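Long-range contacts in endonuclease V (Bacillus subtilis, PDB 3GA2), which probably repairs deaminated DNA by cutting the second phosphodiester bond 3' to a deoxyinosine, with magnesium as cofactor, leaving the lesion on the nicked strand: residues 34-39 and 202-207; 139-144 and 194-199. The protein carries 1 engineered substitution. All blocks are in the same frame, centred on the assembly; numbering follows the deposited sequence.

Contact 1: 34-39 and 202-207; sequences IHPDSI and YQITMS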
loop_
_atom_site.group_PDB
_atom_site.type_symbol
_atom_site.label_atom_id
_atom_site.label_comp_id
_atom_site.label_asym_id
_atom_site.label_seq_id
_atom_site.Cartn_x
_atom_site.Cartn_y
_atom_site.Cartn_z
ATOM N N ILE A 34 -12.535 -5.945 10.932
ATOM C CA ILE A 34 -12.435 -7.149 10.123
ATOM C C ILE A 34 -11.448 -8.133 10.719
ATOM O O ILE A 34 -10.246 -7.872 10.778
ATOM C CB ILE A 34 -12.052 -6.786 8.658
ATOM C CG1 ILE A 34 -11.924 -8.046 7.803
ATOM C CG2 ILE A 34 -10.767 -5.995 8.641
ATOM C CD1 ILE A 34 -10.616 -8.783 7.956
ATOM N N HIS A 35 -11.976 -9.263 11.177
ATOM C CA HIS A 35 -11.157 -10.302 11.780
ATOM C C HIS A 35 -10.373 -11.063 10.731
ATOM O O HIS A 35 -10.871 -11.339 9.638
ATOM C CB HIS A 35 -12.020 -11.301 12.555
ATOM C CG HIS A 35 -12.673 -10.723 13.768
ATOM N ND1 HIS A 35 -13.793 -9.922 13.700
ATOM C CD2 HIS A 35 -12.358 -10.819 15.081
ATOM C CE1 HIS A 35 -14.141 -9.551 14.919
ATOM N NE2 HIS A 35 -13.286 -10.081 15.776
ATOM N N PRO A 36 -9.130 -11.418 11.063
ATOM C CA PRO A 36 -8.244 -12.157 10.168
ATOM C C PRO A 36 -8.852 -13.466 9.672
ATOM O O PRO A 36 -8.749 -13.794 8.494
ATOM C CB PRO A 36 -7.008 -12.380 11.028
ATOM C CG PRO A 36 -6.981 -11.156 11.882
ATOM C CD PRO A 36 -8.423 -11.020 12.291
ATOM N N ASP A 37 -9.496 -14.222 10.553
ATOM C CA ASP A 37 -10.067 -15.484 10.102
ATOM C C ASP A 37 -11.426 -15.383 9.419
ATOM O O ASP A 37 -12.023 -16.402 9.077
ATOM C CB ASP A 37 -10.146 -16.483 11.253
ATOM C CG ASP A 37 -10.462 -15.829 12.560
ATOM O OD1 ASP A 37 -11.338 -14.936 12.582
ATOM O OD2 ASP A 37 -9.840 -16.218 13.572
ATOM N N SER A 38 -11.913 -14.168 9.204
ATOM C CA SER A 38 -13.195 -14.011 8.540
ATOM C C SER A 38 -13.026 -13.780 7.036
ATOM O O SER A 38 -14.008 -13.752 6.304
ATOM C CB SER A 38 -13.982 -12.843 9.147
ATOM O OG SER A 38 -13.508 -11.606 8.647
ATOM N N ILE A 39 -11.792 -13.613 6.568
ATOM C CA ILE A 39 -11.565 -13.371 5.139
ATOM C C ILE A 39 -11.098 -14.591 4.341
ATOM O O ILE A 39 -10.465 -15.500 4.882
ATOM C CB ILE A 39 -10.553 -12.235 4.919
ATOM C CG1 ILE A 39 -9.342 -12.434 5.833
ATOM C CG2 ILE A 39 -11.235 -10.887 5.141
ATOM C CD1 ILE A 39 -8.315 -11.325 5.757
ATOM N N TYR A 202 -3.689 -4.154 12.088
ATOM C CA TYR A 202 -2.619 -4.753 12.871
ATOM C C TYR A 202 -2.734 -6.273 12.942
ATOM O O TYR A 202 -1.746 -6.981 12.754
ATOM C CB TYR A 202 -2.619 -4.166 14.287
ATOM C CG TYR A 202 -1.729 -4.909 15.258
ATOM C CD1 TYR A 202 -2.257 -5.888 16.102
ATOM C CD2 TYR A 202 -0.363 -4.648 15.324
ATOM C CE1 TYR A 202 -1.449 -6.588 16.991
ATOM C CE2 TYR A 202 0.460 -5.346 16.212
ATOM C CZ TYR A 202 -0.089 -6.312 17.041
ATOM O OH TYR A 202 0.712 -6.992 17.935
ATOM N N GLN A 203 -3.935 -6.769 13.213
ATOM C CA GLN A 203 -4.159 -8.212 13.320
ATOM C C GLN A 203 -3.938 -8.942 12.006
ATOM O O GLN A 203 -3.354 -10.028 11.979
ATOM C CB GLN A 203 -5.576 -8.501 13.814
ATOM C CG GLN A 203 -5.856 -8.098 15.253
ATOM C CD GLN A 203 -4.873 -8.700 16.241
ATOM O OE1 GLN A 203 -4.479 -9.861 16.119
ATOM N NE2 GLN A 203 -4.484 -7.914 17.240
ATOM N N ILE A 204 -4.423 -8.359 10.915
ATOM C CA ILE A 204 -4.251 -8.973 9.606
ATOM C C ILE A 204 -2.770 -8.979 9.231
ATOM O O ILE A 204 -2.261 -9.973 8.713
ATOM C CB ILE A 204 -5.051 -8.218 8.517
ATOM C CG1 ILE A 204 -6.555 -8.377 8.769
ATOM C CG2 ILE A 204 -4.686 -8.753 7.135
ATOM C CD1 ILE A 204 -7.435 -7.642 7.766
ATOM N N THR A 205 -2.073 -7.877 9.501
ATOM C CA THR A 205 -0.649 -7.793 9.174
ATOM C C THR A 205 0.159 -8.855 9.915
ATOM O O THR A 205 0.968 -9.562 9.310
ATOM C CB THR A 205 -0.069 -6.393 9.499
ATOM O OG1 THR A 205 -0.687 -5.413 8.655
ATOM C CG2 THR A 205 1.442 -6.366 9.263
HETATM N N MSE A 206 -0.064 -8.971 11.221
HETATM C CA MSE A 206 0.658 -9.957 12.024
HETATM C C MSE A 206 0.347 -11.399 11.638
HETATM O O MSE A 206 1.199 -12.276 11.779
HETATM C CB MSE A 206 0.364 -9.760 13.517
HETATM C CG MSE A 206 0.956 -8.484 14.108
HETATM SE SE MSE A 206 2.826 -8.256 13.685
HETATM C CE MSE A 206 3.537 -9.880 14.479
ATOM N N SER A 207 -0.867 -11.651 11.158
ATOM C CA SER A 207 -1.247 -13.004 10.755
ATOM C C SER A 207 -0.548 -13.406 9.465
ATOM O O SER A 207 -0.558 -14.575 9.079
ATOM C CB SER A 207 -2.759 -13.105 10.542
ATOM O OG SER A 207 -3.458 -13.031 11.770
#

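Contact 2: 139-144 and 194-199; sequences PTIGIA and NYIDLD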
loop_
_atom_site.group_PDB
_atom_site.type_symbol
_atom_site.label_atom_id
_atom_site.label_comp_id
_atom_site.label_asym_id
_atom_site.label_seq_id
_atom_site.Cartn_x
_atom_site.Cartn_y
_atom_site.Cartn_z
ATOM N N PRO A 139 -11.239 -2.945 1.508
ATOM C CA PRO A 139 -10.424 -2.488 2.635
ATOM C C PRO A 139 -8.951 -2.563 2.208
ATOM O O PRO A 139 -8.545 -3.509 1.525
ATOM C CB PRO A 139 -10.736 -3.512 3.722
ATOM C CG PRO A 139 -12.148 -3.928 3.410
ATOM C CD PRO A 139 -12.135 -4.043 1.907
ATOM N N THR A 140 -8.158 -1.572 2.597
ATOM C CA THR A 140 -6.743 -1.570 2.258
ATOM C C THR A 140 -5.917 -1.288 3.508
ATOM O O THR A 140 -6.413 -0.713 4.483
ATOM C CB THR A 140 -6.392 -0.515 1.174
ATOM O OG1 THR A 140 -6.712 0.798 1.652
ATOM C CG2 THR A 140 -7.166 -0.790 -0.117
ATOM N N ILE A 141 -4.653 -1.701 3.467
ATOM C CA ILE A 141 -3.728 -1.518 4.578
ATOM C C ILE A 141 -2.405 -0.995 4.049
ATOM O O ILE A 141 -1.945 -1.406 2.982
ATOM C CB ILE A 141 -3.467 -2.854 5.320
ATOM C CG1 ILE A 141 -4.768 -3.377 5.939
ATOM C CG2 ILE A 141 -2.406 -2.650 6.415
ATOM C CD1 ILE A 141 -4.666 -4.815 6.465
ATOM N N GLY A 142 -1.799 -0.081 4.796
ATOM C CA GLY A 142 -0.527 0.480 4.394
ATOM C C GLY A 142 0.619 -0.146 5.165
ATOM O O GLY A 142 0.597 -0.198 6.393
ATOM N N ILE A 143 1.618 -0.633 4.436
ATOM C CA ILE A 143 2.803 -1.254 5.030
ATOM C C ILE A 143 4.022 -0.512 4.448
ATOM O O ILE A 143 4.465 -0.817 3.338
ATOM C CB ILE A 143 2.916 -2.750 4.641
ATOM C CG1 ILE A 143 1.683 -3.528 5.114
ATOM C CG2 ILE A 143 4.184 -3.343 5.246
ATOM C CD1 ILE A 143 1.545 -3.629 6.636
ATOM N N ALA A 144 4.554 0.455 5.190
ATOM C CA ALA A 144 5.706 1.234 4.723
ATOM C C ALA A 144 7.049 0.754 5.302
ATOM O O ALA A 144 7.145 0.447 6.489
ATOM C CB ALA A 144 5.491 2.719 5.048
ATOM N N ASN A 194 -8.055 2.300 4.055
ATOM C CA ASN A 194 -9.414 2.837 4.153
ATOM C C ASN A 194 -10.366 1.663 4.349
ATOM O O ASN A 194 -10.054 0.536 3.964
ATOM C CB ASN A 194 -9.799 3.641 2.898
ATOM C CG ASN A 194 -11.071 4.464 3.098
ATOM O OD1 ASN A 194 -11.512 4.679 4.228
ATOM N ND2 ASN A 194 -11.658 4.935 1.998
ATOM N N TYR A 195 -11.501 1.922 4.992
ATOM C CA TYR A 195 -12.509 0.893 5.227
ATOM C C TYR A 195 -12.080 -0.196 6.213
ATOM O O TYR A 195 -12.491 -1.352 6.094
ATOM C CB TYR A 195 -12.906 0.246 3.895
ATOM C CG TYR A 195 -13.260 1.238 2.811
ATOM C CD1 TYR A 195 -14.171 2.257 3.046
ATOM C CD2 TYR A 195 -12.701 1.141 1.543
ATOM C CE1 TYR A 195 -14.520 3.160 2.040
ATOM C CE2 TYR A 195 -13.041 2.032 0.532
ATOM C CZ TYR A 195 -13.950 3.037 0.784
ATOM O OH TYR A 195 -14.291 3.909 -0.231
ATOM N N ILE A 196 -11.261 0.175 7.192
ATOM C CA ILE A 196 -10.776 -0.782 8.181
ATOM C C ILE A 196 -10.133 -0.024 9.344
ATOM O O ILE A 196 -9.518 1.024 9.135
ATOM C CB ILE A 196 -9.736 -1.722 7.531
ATOM C CG1 ILE A 196 -9.257 -2.777 8.521
ATOM C CG2 ILE A 196 -8.543 -0.897 7.040
ATOM C CD1 ILE A 196 -8.287 -3.790 7.890
ATOM N N ASP A 197 -10.278 -0.546 10.562
ATOM C CA ASP A 197 -9.693 0.101 11.733
ATOM C C ASP A 197 -8.244 -0.330 11.961
ATOM O O ASP A 197 -7.759 -1.287 11.350
ATOM C CB ASP A 197 -10.531 -0.160 12.995
ATOM C CG ASP A 197 -10.660 -1.630 13.338
ATOM O OD1 ASP A 197 -9.766 -2.425 13.007
ATOM O OD2 ASP A 197 -11.670 -1.996 13.972
ATOM N N LEU A 198 -7.549 0.394 12.832
ATOM C CA LEU A 198 -6.151 0.099 13.112
ATOM C C LEU A 198 -5.951 -1.285 13.715
ATOM O O LEU A 198 -4.998 -1.986 13.383
ATOM C CB LEU A 198 -5.564 1.157 14.050
ATOM C CG LEU A 198 -4.052 1.033 14.267
ATOM C CD1 LEU A 198 -3.354 0.912 12.913
ATOM C CD2 LEU A 198 -3.528 2.254 15.033
ATOM N N ASP A 199 -6.857 -1.673 14.603
ATOM C CA ASP A 199 -6.773 -2.969 15.249
ATOM C C ASP A 199 -6.774 -4.096 14.230
ATOM O O ASP A 199 -5.960 -5.013 14.304
ATOM C CB ASP A 199 -7.948 -3.161 16.197
ATOM C CG ASP A 199 -7.633 -4.122 17.301
ATOM O OD1 ASP A 199 -6.835 -3.746 18.187
ATOM O OD2 ASP A 199 -8.169 -5.249 17.293
#

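Contact 1: 34-39 and 202-207
Ile-34, Pro-36 and Ile-39 pack on Ile-204, fastening the loop between helix 14-25 and strand 41-52 to helix 198-207 of the RNase H-like fold. The backbones come closest at Pro-36 and Ile-204, whose CA atoms are 5.1 Å apart, near the surface and away from the predicted metal site.

Apolar packing carries the contact. Ile-204 CG1 stands beside its own backbone N (chi1 -67°), and the extended chi2 of 179° carries CD1 out to the loop. There it meets Ile-34 CD1 at 3.4 Å, tighter than usual for two methyl carbons, and the two side chains cross at about a right angle. The other branch of Ile-34, CG2, lies 3.8 Å from the same Ile-204 CD1, and Ile-39 CD1 adds a looser touch at 4.3 Å. A branched residue suits position 34, since both its methyls reach that one carbon. Ile-34 is also tied to the start of the helix by a hydrogen bond from its backbone N to Ser-200 OG.

Pro-36 packs by its ring. Its CG sits 3.6 Å from Gln-203 CB, the two side chains meeting obliquely. Beyond CB, Gln-203 bends at chi2 (-55°) and leads its amide away from the loop, NE2 ending in plane at the edge of the Tyr-202 ring. Proline fits the first position of the 3-10 segment 36-38, where no N-H is needed and its restricted phi is suitable.

Each segment also has bonds of its own beside the packing. His-35 O takes both N and OG of Ser-38, closing the short turn. On the helix, Ser-207 OG lies 3.7 Å from Pro-36 CB and bonds to Gln-203 O at 3.0 Å, while Ser-207 N reaches that oxygen from the opposite face of the carbonyl plane.

Contact 2: 139-144 and 194-199
Thr-140 N gives a hydrogen bond of 3.1 Å to Asn-194 O, fairly straight at 158° and lying in the carbonyl plane. The return bond, from Asn-194 N to Thr-140 O, is weak at 3.5 Å. Asn-194 O also receives a CA-H...O contact from Pro-139 CA at 3.3 Å; proline has no N-H to offer, but its CA-H can still approach the carbonyl. These bonds lie where the antiparallel neighbours 140-144 and 188-194 part company in the central sheet.

Thr-140 OG1 and Asn-194 OD1 have their main partners outside the pair: Ala-129 O and Asn-29 N. The amide ND2 of Asn-194 lies 3.2 Å above the Tyr-195 ring, offset toward its rim.

Tyr-195 adopts a left-handed backbone conformation (phi 68°) that swings the chain out of the strand. Its CB packs against the Pro-139 ring, 4.3 Å from CG. In Ile-196, CG1 anti to the backbone N (chi1 -177°) and an extended chi2 together carry CD1 to Ile-141 CD1 at 4.0 Å, the two side chains nearly perpendicular. Its shorter branch, CG2, presses on Thr-140 O at 3.3 Å. Further on, Asp-197 is the N-cap of helix 198-207, its OD1 bonding to Ser-200 N and its OD2 to Thr-33 OG1.

The backbone bonds between the segments are therefore confined to the end of the strand pair, where 140-144 begins and 188-194 finishes. Beyond it, Ile-196 on Ile-141 links this buried beta-to-alpha connection to the sheet by aliphatic packing, while Asp-197 adds polar ties at the helix start.

How the contacts relate
Helix 198-207 joins the two contacts: contact 2 holds the connection leading into it, and contact 1 covers its further turns. Their centres are 11 Å apart, and along the chain contact 2 is nested within the loop closed by contact 1. Ile-196 is shared packing ground, its CD1 lying 3.4 Å from Ile-34 CG2 and 3.9 Å from Ile-204 CD1. On another face of the helix, Thr-205 OG1 approaches Ile-143 CD1 at 3.5 Å. Contact 2 is nearer the active centre: the side chain of Ile-141 is about 11 Å from that of Asp-116, a predicted magnesium ligand, whereas contact 1 lies at the periphery.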